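Local coordinates for protein TonB-dependent siderophore receptor (PDB 5NEC) that probably takes up iron-siderophore complexes, and probably siderophore-drug conjugates, across the outer membrane as a TonB-dependent beta-barrel receptor, at residues Ala247-Arg252 and Asn256-Val261; Arg274-Ser279 and Asp375-Asp380; Glu289-Leu292 and Leu296-Arg299; Thr461-Gly466 and Ala470-Asp475; Leu586-Lys591 and Trp596-Gly601. All blocks are in the same frame, centred on the assembly; numbering follows the deposited sequence.

Contact 1: residues Ala247-Arg252 and Asn256-Val261; sequences AKSSDR and NPDKPV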
# COMPACT_ATOMS: atom_id res chain seq x y z
N ALA A 247 -23.02 7.78 12.48
CA ALA A 247 -24.15 8.28 13.27
C ALA A 247 -23.78 9.67 13.76
O ALA A 247 -22.59 9.98 13.89
CB ALA A 247 -24.45 7.35 14.45
N LYS A 248 -24.78 10.54 13.92
CA LYS A 248 -24.52 11.91 14.35
C LYS A 248 -25.34 12.23 15.61
O LYS A 248 -26.49 12.67 15.54
CB LYS A 248 -24.79 12.90 13.21
CG LYS A 248 -24.29 14.33 13.48
CD LYS A 248 -25.08 15.34 12.68
CE LYS A 248 -25.04 16.75 13.27
NZ LYS A 248 -23.64 17.20 13.43
N SER A 249 -24.71 11.99 16.76
CA SER A 249 -25.35 12.18 18.06
C SER A 249 -25.18 13.62 18.51
O SER A 249 -24.14 14.24 18.30
CB SER A 249 -24.72 11.25 19.09
OG SER A 249 -24.69 9.93 18.59
N SER A 250 -26.23 14.15 19.14
CA SER A 250 -26.21 15.49 19.71
C SER A 250 -25.04 15.72 20.69
O SER A 250 -24.51 16.82 20.74
CB SER A 250 -27.52 15.77 20.43
OG SER A 250 -27.75 14.78 21.43
N ASP A 251 -24.62 14.70 21.44
CA ASP A 251 -23.51 14.84 22.39
C ASP A 251 -22.18 14.28 21.87
O ASP A 251 -21.35 13.85 22.66
CB ASP A 251 -23.88 14.18 23.73
CG ASP A 251 -23.98 12.66 23.62
OD1 ASP A 251 -24.18 12.13 22.49
OD2 ASP A 251 -23.85 11.99 24.68
N ARG A 252 -21.96 14.26 20.55
CA ARG A 252 -20.74 13.67 20.01
C ARG A 252 -19.51 14.45 20.50
O ARG A 252 -19.48 15.67 20.44
CB ARG A 252 -20.76 13.67 18.48
CG ARG A 252 -19.55 12.98 17.85
CD ARG A 252 -19.25 13.43 16.44
NE ARG A 252 -20.04 12.68 15.47
CZ ARG A 252 -19.99 12.87 14.15
NH1 ARG A 252 -19.18 13.80 13.65
NH2 ARG A 252 -20.74 12.13 13.34
N ASN A 256 -17.78 10.71 24.00
CA ASN A 256 -18.78 9.83 23.36
C ASN A 256 -18.64 9.94 21.84
O ASN A 256 -19.39 10.66 21.19
CB ASN A 256 -20.20 10.19 23.80
CG ASN A 256 -20.33 10.20 25.30
OD1 ASN A 256 -20.47 9.16 25.93
ND2 ASN A 256 -20.22 11.38 25.87
N PRO A 257 -17.65 9.23 21.27
CA PRO A 257 -17.43 9.33 19.84
C PRO A 257 -18.48 8.56 19.04
O PRO A 257 -19.04 7.61 19.56
CB PRO A 257 -16.03 8.72 19.67
CG PRO A 257 -15.92 7.73 20.76
CD PRO A 257 -16.63 8.38 21.92
N ASP A 258 -18.72 8.96 17.80
CA ASP A 258 -19.65 8.25 16.91
C ASP A 258 -18.99 7.21 15.99
O ASP A 258 -17.83 7.32 15.63
CB ASP A 258 -20.46 9.24 16.07
CG ASP A 258 -21.70 9.76 16.80
OD1 ASP A 258 -22.46 8.96 17.42
OD2 ASP A 258 -21.95 10.99 16.71
N LYS A 259 -19.77 6.19 15.64
CA LYS A 259 -19.37 5.13 14.74
C LYS A 259 -20.41 4.97 13.59
O LYS A 259 -21.46 5.60 13.63
CB LYS A 259 -19.20 3.84 15.55
CG LYS A 259 -20.48 3.32 16.19
CD LYS A 259 -20.24 1.93 16.76
CE LYS A 259 -21.54 1.21 17.09
NZ LYS A 259 -21.38 -0.24 16.75
N PRO A 260 -20.11 4.14 12.57
CA PRO A 260 -21.04 4.07 11.44
C PRO A 260 -22.44 3.66 11.84
O PRO A 260 -22.59 2.85 12.72
CB PRO A 260 -20.41 3.02 10.52
CG PRO A 260 -18.96 3.12 10.81
CD PRO A 260 -18.88 3.38 12.28
N VAL A 261 -23.44 4.23 11.19
CA VAL A 261 -24.83 3.79 11.39
C VAL A 261 -24.98 2.29 11.09
O VAL A 261 -24.21 1.74 10.32
CB VAL A 261 -25.86 4.60 10.59
CG1 VAL A 261 -25.82 6.06 11.02
CG2 VAL A 261 -25.62 4.48 9.08

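Contact 2: residues Arg274-Ser279 and Asp375-Asp380; sequences RDFQKS and DGYIVD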
# COMPACT_ATOMS: atom_id res chain seq x y z
N ARG A 274 -24.51 8.34 -12.33
CA ARG A 274 -23.65 9.50 -12.19
C ARG A 274 -22.21 9.18 -11.85
O ARG A 274 -21.30 9.79 -12.41
CB ARG A 274 -24.20 10.45 -11.11
CG ARG A 274 -23.29 11.63 -10.80
CD ARG A 274 -23.86 12.58 -9.77
NE ARG A 274 -23.66 12.11 -8.41
CZ ARG A 274 -24.08 12.77 -7.32
NH1 ARG A 274 -24.75 13.92 -7.43
NH2 ARG A 274 -23.86 12.26 -6.11
N ASP A 275 -21.99 8.28 -10.90
CA ASP A 275 -20.67 8.15 -10.27
C ASP A 275 -19.73 7.29 -11.10
O ASP A 275 -20.16 6.33 -11.71
CB ASP A 275 -20.80 7.61 -8.84
CG ASP A 275 -21.65 8.52 -7.92
OD1 ASP A 275 -21.85 9.72 -8.24
OD2 ASP A 275 -22.13 8.02 -6.88
N PHE A 276 -18.45 7.65 -11.13
CA PHE A 276 -17.46 6.93 -11.92
C PHE A 276 -16.07 7.10 -11.31
O PHE A 276 -15.81 8.07 -10.60
CB PHE A 276 -17.47 7.40 -13.40
CG PHE A 276 -17.24 8.88 -13.60
CD1 PHE A 276 -15.96 9.41 -13.61
CD2 PHE A 276 -18.31 9.75 -13.78
CE1 PHE A 276 -15.74 10.77 -13.77
CE2 PHE A 276 -18.11 11.11 -13.95
CZ PHE A 276 -16.82 11.62 -13.95
N GLN A 277 -15.19 6.16 -11.58
CA GLN A 277 -13.83 6.21 -11.10
C GLN A 277 -12.93 5.60 -12.17
O GLN A 277 -12.90 4.40 -12.35
CB GLN A 277 -13.75 5.47 -9.77
CG GLN A 277 -12.44 5.54 -9.05
CD GLN A 277 -12.36 4.51 -7.95
OE1 GLN A 277 -13.24 4.40 -7.11
NE2 GLN A 277 -11.34 3.67 -8.02
N LYS A 278 -12.25 6.47 -12.91
CA LYS A 278 -11.45 6.08 -14.07
C LYS A 278 -10.01 6.45 -13.82
O LYS A 278 -9.73 7.54 -13.38
CB LYS A 278 -11.92 6.82 -15.32
CG LYS A 278 -13.21 6.25 -15.83
CD LYS A 278 -13.96 7.22 -16.75
CE LYS A 278 -15.20 6.53 -17.29
NZ LYS A 278 -16.20 7.51 -17.80
N SER A 279 -9.09 5.52 -14.09
CA SER A 279 -7.68 5.84 -13.97
C SER A 279 -6.85 5.13 -15.02
O SER A 279 -7.26 4.13 -15.59
CB SER A 279 -7.16 5.60 -12.54
OG SER A 279 -6.85 4.27 -12.32
N ASP A 375 -7.70 19.52 -11.21
CA ASP A 375 -8.94 20.20 -11.59
C ASP A 375 -10.12 19.47 -10.91
O ASP A 375 -9.92 18.74 -9.97
CB ASP A 375 -9.06 20.24 -13.13
CG ASP A 375 -10.02 21.36 -13.63
OD1 ASP A 375 -9.87 22.52 -13.21
OD2 ASP A 375 -10.93 21.07 -14.45
N GLY A 376 -11.35 19.70 -11.36
CA GLY A 376 -12.51 19.02 -10.83
C GLY A 376 -13.75 19.31 -11.66
O GLY A 376 -13.64 19.78 -12.78
N TYR A 377 -14.91 19.02 -11.08
CA TYR A 377 -16.21 19.25 -11.70
C TYR A 377 -17.02 20.21 -10.83
O TYR A 377 -16.77 20.34 -9.66
CB TYR A 377 -17.00 17.95 -11.83
CG TYR A 377 -16.42 16.93 -12.78
CD1 TYR A 377 -16.69 16.98 -14.15
CD2 TYR A 377 -15.61 15.90 -12.31
CE1 TYR A 377 -16.16 16.05 -15.03
CE2 TYR A 377 -15.07 14.96 -13.18
CZ TYR A 377 -15.35 15.04 -14.54
OH TYR A 377 -14.83 14.09 -15.38
N ILE A 378 -17.98 20.90 -11.44
CA ILE A 378 -18.98 21.70 -10.77
C ILE A 378 -20.28 20.95 -10.96
O ILE A 378 -20.66 20.68 -12.09
CB ILE A 378 -19.11 23.10 -11.44
CG1 ILE A 378 -17.82 23.90 -11.32
CG2 ILE A 378 -20.29 23.89 -10.86
CD1 ILE A 378 -17.66 24.86 -12.48
N VAL A 379 -20.95 20.62 -9.86
CA VAL A 379 -22.10 19.71 -9.90
C VAL A 379 -23.26 20.30 -9.09
O VAL A 379 -23.07 20.72 -7.97
CB VAL A 379 -21.76 18.33 -9.31
CG1 VAL A 379 -22.91 17.35 -9.52
CG2 VAL A 379 -20.46 17.78 -9.90
N ASP A 380 -24.45 20.31 -9.66
CA ASP A 380 -25.64 20.73 -8.93
C ASP A 380 -26.18 19.58 -8.07
O ASP A 380 -26.74 18.62 -8.60
CB ASP A 380 -26.72 21.21 -9.91
CG ASP A 380 -27.90 21.88 -9.22
OD1 ASP A 380 -27.86 22.12 -7.97
OD2 ASP A 380 -28.86 22.19 -9.96

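Contact 3: residues Glu289-Leu292 and Leu296-Arg299; sequences EHDL and LTIR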
# COMPACT_ATOMS: atom_id res chain seq x y z
N GLU A 289 23.33 -1.26 -15.54
CA GLU A 289 24.29 -1.66 -14.50
C GLU A 289 25.62 -2.05 -15.15
O GLU A 289 25.63 -2.70 -16.19
CB GLU A 289 23.81 -2.88 -13.74
CG GLU A 289 22.96 -2.60 -12.53
CD GLU A 289 22.71 -3.86 -11.72
OE1 GLU A 289 22.30 -4.88 -12.32
OE2 GLU A 289 22.94 -3.84 -10.49
N HIS A 290 26.72 -1.67 -14.51
CA HIS A 290 28.04 -2.06 -14.97
C HIS A 290 28.94 -2.36 -13.78
O HIS A 290 29.10 -1.52 -12.89
CB HIS A 290 28.67 -0.96 -15.85
CG HIS A 290 30.07 -1.28 -16.29
ND1 HIS A 290 30.37 -2.36 -17.09
CD2 HIS A 290 31.24 -0.66 -16.02
CE1 HIS A 290 31.67 -2.40 -17.30
NE2 HIS A 290 32.22 -1.38 -16.67
N ASP A 291 29.56 -3.53 -13.77
CA ASP A 291 30.57 -3.86 -12.75
C ASP A 291 31.93 -3.22 -13.13
O ASP A 291 32.55 -3.60 -14.12
CB ASP A 291 30.66 -5.38 -12.57
CG ASP A 291 29.31 -5.98 -12.17
OD1 ASP A 291 28.45 -5.25 -11.62
OD2 ASP A 291 29.08 -7.18 -12.40
N LEU A 292 32.33 -2.21 -12.37
CA LEU A 292 33.58 -1.50 -12.61
C LEU A 292 34.78 -2.31 -12.16
O LEU A 292 35.83 -2.26 -12.79
CB LEU A 292 33.60 -0.17 -11.85
CG LEU A 292 32.61 0.86 -12.34
CD1 LEU A 292 32.46 1.93 -11.27
CD2 LEU A 292 33.07 1.48 -13.64
N LEU A 296 32.81 -3.24 -7.04
CA LEU A 296 32.14 -1.97 -7.35
C LEU A 296 31.21 -2.10 -8.56
O LEU A 296 31.67 -2.39 -9.66
CB LEU A 296 33.18 -0.88 -7.64
CG LEU A 296 34.02 -0.38 -6.46
CD1 LEU A 296 35.14 0.52 -6.96
CD2 LEU A 296 33.14 0.36 -5.46
N THR A 297 29.92 -1.82 -8.35
CA THR A 297 28.93 -1.72 -9.42
C THR A 297 28.36 -0.30 -9.48
O THR A 297 28.04 0.30 -8.46
CB THR A 297 27.76 -2.71 -9.20
OG1 THR A 297 28.27 -4.05 -9.17
CG2 THR A 297 26.72 -2.60 -10.32
N ILE A 298 28.28 0.24 -10.70
CA ILE A 298 27.62 1.52 -10.96
C ILE A 298 26.31 1.25 -11.67
O ILE A 298 26.23 0.39 -12.54
CB ILE A 298 28.50 2.52 -11.76
CG1 ILE A 298 27.83 3.89 -11.78
CG2 ILE A 298 28.76 2.06 -13.20
CD1 ILE A 298 28.69 4.99 -12.35
N ARG A 299 25.28 2.00 -11.29
CA ARG A 299 23.91 1.75 -11.77
C ARG A 299 23.21 3.08 -12.05
O ARG A 299 23.30 4.01 -11.25
CB ARG A 299 23.17 0.98 -10.70
CG ARG A 299 21.76 0.55 -11.03
CD ARG A 299 21.03 0.38 -9.71
NE ARG A 299 19.79 -0.35 -9.86
CZ ARG A 299 19.62 -1.65 -9.62
NH1 ARG A 299 20.64 -2.43 -9.22
NH2 ARG A 299 18.41 -2.19 -9.80

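Contact 4: residues Thr461-Gly466 and Ala470-Asp475; sequences TAKNHG and ATKLSD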
# COMPACT_ATOMS: atom_id res chain seq x y z
N THR A 461 6.83 25.33 -7.93
CA THR A 461 6.09 26.48 -8.40
C THR A 461 4.67 26.02 -8.63
O THR A 461 4.46 25.04 -9.32
CB THR A 461 6.69 27.02 -9.70
OG1 THR A 461 7.99 27.53 -9.41
CG2 THR A 461 5.86 28.14 -10.29
N ALA A 462 3.71 26.71 -8.04
CA ALA A 462 2.29 26.37 -8.16
C ALA A 462 1.58 27.54 -8.82
O ALA A 462 1.71 28.68 -8.37
CB ALA A 462 1.68 26.09 -6.80
N LYS A 463 0.86 27.25 -9.90
CA LYS A 463 0.02 28.23 -10.56
C LYS A 463 -1.42 27.83 -10.35
O LYS A 463 -1.85 26.76 -10.78
CB LYS A 463 0.34 28.32 -12.04
CG LYS A 463 1.62 29.06 -12.29
CD LYS A 463 2.10 28.88 -13.72
CE LYS A 463 3.49 29.45 -13.92
NZ LYS A 463 3.56 30.29 -15.15
N ASN A 464 -2.17 28.71 -9.69
CA ASN A 464 -3.56 28.43 -9.38
C ASN A 464 -4.47 29.28 -10.24
O ASN A 464 -4.61 30.48 -10.03
CB ASN A 464 -3.82 28.73 -7.91
CG ASN A 464 -5.20 28.31 -7.47
OD1 ASN A 464 -5.92 27.59 -8.16
ND2 ASN A 464 -5.59 28.79 -6.31
N HIS A 465 -5.12 28.63 -11.20
CA HIS A 465 -6.10 29.27 -12.07
C HIS A 465 -7.51 29.24 -11.45
O HIS A 465 -8.46 29.73 -12.08
CB HIS A 465 -6.08 28.59 -13.47
CG HIS A 465 -4.72 28.61 -14.11
ND1 HIS A 465 -4.17 29.74 -14.68
CD2 HIS A 465 -3.77 27.65 -14.19
CE1 HIS A 465 -2.95 29.47 -15.11
NE2 HIS A 465 -2.69 28.21 -14.83
N GLY A 466 -7.66 28.69 -10.24
CA GLY A 466 -8.93 28.74 -9.51
C GLY A 466 -9.28 30.08 -8.88
O GLY A 466 -10.40 30.28 -8.49
N ALA A 470 -4.86 34.69 -11.63
CA ALA A 470 -4.09 33.51 -11.30
C ALA A 470 -2.89 33.88 -10.44
O ALA A 470 -2.28 34.94 -10.65
CB ALA A 470 -3.63 32.81 -12.56
N THR A 471 -2.56 33.03 -9.47
CA THR A 471 -1.41 33.22 -8.59
C THR A 471 -0.28 32.30 -9.02
O THR A 471 -0.51 31.19 -9.54
CB THR A 471 -1.75 32.97 -7.11
OG1 THR A 471 -2.23 31.63 -6.93
CG2 THR A 471 -2.83 33.98 -6.61
N LYS A 472 0.94 32.82 -8.82
CA LYS A 472 2.16 32.10 -9.03
C LYS A 472 2.95 32.17 -7.73
O LYS A 472 3.37 33.25 -7.32
CB LYS A 472 2.93 32.72 -10.18
CG LYS A 472 4.14 31.91 -10.59
CD LYS A 472 5.08 32.73 -11.46
CE LYS A 472 6.33 31.92 -11.76
NZ LYS A 472 7.25 32.72 -12.61
N LEU A 473 3.14 31.02 -7.08
CA LEU A 473 3.81 30.95 -5.77
C LEU A 473 4.90 29.89 -5.80
O LEU A 473 4.65 28.76 -6.16
CB LEU A 473 2.78 30.66 -4.67
CG LEU A 473 1.75 31.80 -4.46
CD1 LEU A 473 0.61 31.35 -3.54
CD2 LEU A 473 2.39 33.11 -3.95
N SER A 474 6.11 30.28 -5.42
CA SER A 474 7.26 29.38 -5.35
C SER A 474 7.67 29.07 -3.93
O SER A 474 7.39 29.81 -3.00
CB SER A 474 8.45 29.99 -6.08
OG SER A 474 8.26 29.87 -7.47
N ASP A 475 8.36 27.95 -3.78
CA ASP A 475 8.84 27.50 -2.49
C ASP A 475 10.12 26.69 -2.66
O ASP A 475 10.27 25.97 -3.63
CB ASP A 475 7.75 26.68 -1.80
CG ASP A 475 7.98 26.54 -0.31
OD1 ASP A 475 8.51 27.49 0.32
OD2 ASP A 475 7.62 25.47 0.24
O HOH W 1 -0.29 29.48 -6.73

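Contact 5: residues Leu586-Lys591 and Trp596-Gly601; sequences LSASGK and WKVFAG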
# COMPACT_ATOMS: atom_id res chain seq x y z
N LEU A 586 6.14 -7.88 17.01
CA LEU A 586 6.60 -9.27 17.00
C LEU A 586 6.32 -9.87 15.64
O LEU A 586 5.24 -9.65 15.10
CB LEU A 586 5.83 -10.07 18.07
CG LEU A 586 5.81 -9.53 19.50
CD1 LEU A 586 4.93 -10.42 20.38
CD2 LEU A 586 7.22 -9.40 20.05
N SER A 587 7.26 -10.64 15.07
CA SER A 587 7.05 -11.37 13.81
C SER A 587 7.52 -12.82 13.85
O SER A 587 8.46 -13.16 14.56
CB SER A 587 7.79 -10.71 12.64
OG SER A 587 7.74 -9.31 12.71
N ALA A 588 6.86 -13.64 13.05
CA ALA A 588 7.26 -15.02 12.81
C ALA A 588 7.02 -15.30 11.33
O ALA A 588 5.92 -15.05 10.83
CB ALA A 588 6.46 -15.96 13.70
N SER A 589 8.03 -15.83 10.64
CA SER A 589 7.98 -16.03 9.20
C SER A 589 8.78 -17.26 8.77
O SER A 589 9.99 -17.30 8.98
CB SER A 589 8.47 -14.76 8.48
OG SER A 589 9.85 -14.51 8.66
N GLY A 590 8.10 -18.25 8.18
CA GLY A 590 8.74 -19.46 7.63
C GLY A 590 8.18 -20.78 8.17
O GLY A 590 7.02 -20.87 8.55
N LYS A 591 9.02 -21.82 8.18
CA LYS A 591 8.61 -23.19 8.55
C LYS A 591 8.70 -23.48 10.05
O LYS A 591 9.72 -23.23 10.68
CB LYS A 591 9.42 -24.24 7.78
CG LYS A 591 8.96 -24.36 6.33
CD LYS A 591 9.80 -25.25 5.46
CE LYS A 591 9.37 -25.06 4.02
NZ LYS A 591 10.11 -25.96 3.08
N TRP A 596 4.39 -27.38 8.02
CA TRP A 596 3.61 -26.32 8.65
C TRP A 596 4.33 -24.97 8.52
O TRP A 596 5.36 -24.76 9.16
CB TRP A 596 3.38 -26.69 10.13
CG TRP A 596 2.46 -25.79 10.89
CD1 TRP A 596 1.49 -24.97 10.39
CD2 TRP A 596 2.38 -25.66 12.32
NE1 TRP A 596 0.84 -24.32 11.40
CE2 TRP A 596 1.37 -24.72 12.60
CE3 TRP A 596 3.09 -26.23 13.39
CZ2 TRP A 596 1.03 -24.34 13.91
CZ3 TRP A 596 2.76 -25.86 14.69
CH2 TRP A 596 1.73 -24.92 14.93
N LYS A 597 3.77 -24.09 7.68
CA LYS A 597 4.32 -22.75 7.45
C LYS A 597 3.51 -21.66 8.15
O LYS A 597 2.32 -21.80 8.39
CB LYS A 597 4.36 -22.43 5.95
CG LYS A 597 5.33 -23.31 5.20
CD LYS A 597 5.65 -22.76 3.83
CE LYS A 597 4.46 -22.88 2.90
NZ LYS A 597 4.87 -22.64 1.49
N VAL A 598 4.19 -20.56 8.47
CA VAL A 598 3.58 -19.46 9.18
C VAL A 598 4.12 -18.09 8.69
O VAL A 598 5.30 -17.95 8.38
CB VAL A 598 3.73 -19.64 10.71
CG1 VAL A 598 5.13 -19.30 11.18
CG2 VAL A 598 2.69 -18.83 11.46
N PHE A 599 3.21 -17.12 8.60
CA PHE A 599 3.56 -15.73 8.35
C PHE A 599 2.64 -14.92 9.25
O PHE A 599 1.43 -14.92 9.06
CB PHE A 599 3.34 -15.40 6.89
CG PHE A 599 3.84 -14.04 6.48
CD1 PHE A 599 5.20 -13.85 6.18
CD2 PHE A 599 2.96 -12.96 6.38
CE1 PHE A 599 5.68 -12.60 5.79
CE2 PHE A 599 3.44 -11.71 5.99
CZ PHE A 599 4.80 -11.53 5.69
N ALA A 600 3.21 -14.27 10.26
CA ALA A 600 2.44 -13.71 11.37
C ALA A 600 3.14 -12.55 12.06
O ALA A 600 4.35 -12.47 12.05
CB ALA A 600 2.10 -14.81 12.38
N GLY A 601 2.35 -11.64 12.63
CA GLY A 601 2.90 -10.53 13.42
C GLY A 601 1.92 -9.96 14.43
O GLY A 601 0.71 -10.15 14.31

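Contact 1: residues Ala247-Arg252 and Asn256-Val261
Ala247 and Asp258 meet in a long loop of the barrel, where a type I beta turn from Ser249 to Arg252 wraps round one carboxylate. The backbone N of Ala247 gives a hydrogen bond to Lys259 O at 2.9 Å, while Ala247 CB lies 3.9 Å from Val261 CG1. At Ser249 two bonds reach the aspartate. The backbone N of Ser249 donates to Asp258 OD2 at 2.9 Å, meeting it on the syn side but 24° out of the carboxylate plane, and Ser249 OG donates to the syn lone pair of Asp258 OD1 at 2.7 Å. With OG set beside its own backbone N (chi1 -50°), the serine presents both donors to the same group. Backbone bonds from Asp258 to Thr672 and Tyr674 tie the loop to the start of strand 674-688. Arg252 closes the turn through its backbone N, which bonds to Ser249 O. Its side chain bends at chi3 and comes in across Asp258, guanidinium and carboxylate planes 76° apart. Asp258 OD2 thus takes two donors, Ser249 N and Arg252 NE. The Arg252 guanidinium is held at two points in its own plane: NE forms a salt bridge to the anti lone pair of Asp258 OD2 at 2.8 Å, and NH2 donates to Ala247 O at 2.9 Å.

Contact 2: residues Arg274-Ser279 and Asp375-Asp380
Arg274, whose guanidinium touches Val379 on the far strand, is braced by its own neighbour: NE donates to Asp275 OD1 at 3.0 Å in a salt bridge, the acceptor lying close to the guanidinium plane. NH2 of the same arginine bonds to Thr314 OG1, and Asp275 OD2 reaches that hydroxyl as well, so one threonine of strand 296-316 helps fix both charged groups. What is offered across the contact is modest, Arg274 NH1 coming obliquely to Val379 CG1 at 4.4 Å. No hydrogen bond joins the two segments. The remaining touch is aromatic: Phe276 and Tyr377 approach from opposite directions, and the phenol oxygen OH arrives at the edge of the phenylalanine ring, 3.5 Å from Phe276 CZ. The ring planes stand at 84°, with centroids 5.8 Å apart. Phe276 holds CG between its backbone N and carbonyl carbon (chi1 57°), which turns the ring toward the tyrosine. Tyr377 OH hydrogen-bonds to Asp310 OD1. These side chains reach over strands 296-316 and 327-354, which lie between 276-291 and 357-379 in the barrel wall: Phe276 packs on Asp310 and Leu312, while Tyr377 touches Val336 and Val379 touches Gln332.

Contact 3: residues Glu289-Leu292 and Leu296-Arg299
Glu289 and Arg299 face each other as a non-hydrogen-bonded pair in a beta hairpin of the barrel wall, three pairs back from the turn residues Leu292 and Leu296, and the charges come first. Their chains run side by side in the same direction, Glu289 CG lying 3.7 Å from Arg299 CG, and the salt bridge closes at the ends, Glu289 OE2 to Arg299 NH1 at 3.0 Å. The two planes are 65° apart, so this is a single-point bridge and not a flat two-toothed one. Arg299 gets there with CG opposite its backbone N (chi1 -177°) and an extended run to NE.

The second side-chain bond lies on the same face: Thr297 OG1 donates to Asp291 OD1 at 2.7 Å, approaching 42° above the carboxylate plane. Arg226 of the next strand adds charged partners here, NH1 to Asp291 OD1 and NE to Glu289 OE1. Asp291 OD1 thus has two partners, and the arginine probably favours the ionised form of both carboxylates.

In the backbone, His290 and Ile298 pair regularly, exchanging two bonds, each 2.9 Å from N to O, and Leu292 N reaches Leu296 O at 2.8 Å in a bent bond.

Apolar contact lies on the face of His290 and Ile298: Leu292 CD1 rests 4.0 Å from Ile298 CB, and His290 CB the same distance from Ile298 CG2.

Strands 276-291 and 296-316 form this hairpin. Strand 225-238 continues the beta-barrel wall beyond Glu289 and Asp291, and strand 327-354, through Phe349 and Asp347, pairs with Thr297 and Arg299.

Contact 4: residues Thr461-Gly466 and Ala470-Asp475
The loop end of a barrel hairpin, strands 447-464 and 471-488 with a short loop between them, is where Thr461 to Asn464 pair with Thr471 to Ser474. Ala462 and Leu473 make a hydrogen-bonded pair in both directions, Ala462 N to Leu473 O at 2.9 Å and Leu473 N to Ala462 O at 3.0 Å. Nearer the loop the pairing fades: Asn464 N still bonds to Thr471 O, but the return bond from Thr471 N to Asn464 O is weak at 3.3 Å.

On the face of Thr461 and Ser474 the two hydroxyls bond to one another, OG1 to OG at 3.1 Å. Next along it, Lys463 and Lys472 run alongside each other and point the same way, their aliphatic parts touching at CG to CG. Lys463 NZ and Lys472 NZ end 5.1 Å apart, so these like charges probably repel mildly at the surface. Thr461 CG2 touches CE of Lys472, the two side chains crossing at a slant.

The other face is tied by a water that donates to Ala462 O and also bonds to Thr471 OG1 at 2.9 Å. A chi1 of 59° places Thr471 OG1 between its backbone N and carbonyl carbon, where it meets the water and lies 3.4 Å from Asn464 CB. Asn464, with CG anti to its backbone N (chi1 -173°), accepts at OD1 from Gly466 N at 2.9 Å, the donor well above the amide plane. Leu426 and Thr428 of strand 426-444 touch Ala462.

Alternating hydrogen-bonded and non-hydrogen-bonded pairs joined by a short loop are typical of an antiparallel beta hairpin, here with an Asx turn where the chain leaves the first strand.

Contact 5: residues Leu586-Lys591 and Trp596-Gly601
Ala588 and Ala600 form a hydrogen-bonded pair of a barrel beta hairpin, strands 579-589 and 596-609. Ala588 N bonds to Ala600 O, and Ala600 N to Ala588 O, each at 2.9 Å. Two residues on, Gly590 and Val598 repeat the exchange, both bonds 2.8 Å from N to O. Gly590 has phi 125° and psi -152°, where any CB would jam against the preceding carbonyl; the chain turns a corner here without losing its pairing, and Val598 CG1 packs 3.6 Å from Gly590 O.

Side chains meet lightly on the face of Ser589, Phe599, Lys591 and Lys597. Phe599 CD1 comes obliquely within 4.1 Å of Ser589 CB. The lysines lie side by side, Lys591 CG 3.9 Å from Lys597 CG. Lys591 NZ and Lys597 NZ separate to 6.4 Å, as Lys597 bends at chi3 (-70°) and donates NZ to Thr31 O while Lys591 stays extended.

Strands 550-561 and 639-650 flank the hairpin, and the N-terminal segment and plug meet the face of Ser589, Lys597 and Phe599. Phe599 packs against Thr55 and Val57 of strand 54-57, with Tyr33, Pro58 and Thr76 alongside. Lys597 makes a cation-pi contact with Tyr33, while Ser589 OG hydrogen-bonds to Asn34 OD1.

Overall arrangement
Contacts 3, 4 and 5 are antiparallel hairpin pairings in the barrel wall, whereas contact 1 folds a loop on itself and contact 2 joins strands that are not neighbours. Contacts 2 and 3 share strand 276-291, using its two ends, with centres 48 Å apart. Contacts 2 and 4 come nearest, about 7 Å between closest atoms without touching. Chemistry follows place: the surface contacts 1, 3 and 4 add charged groups, hydroxyls or water to their backbone bonds, while the partly buried pair divides, contact 2 resting on aromatic and apolar touches and contact 5 on backbone bonds, with the Phe599 face turned to the plug. Contacts 4 and 5 lie across the chain's centre from one another.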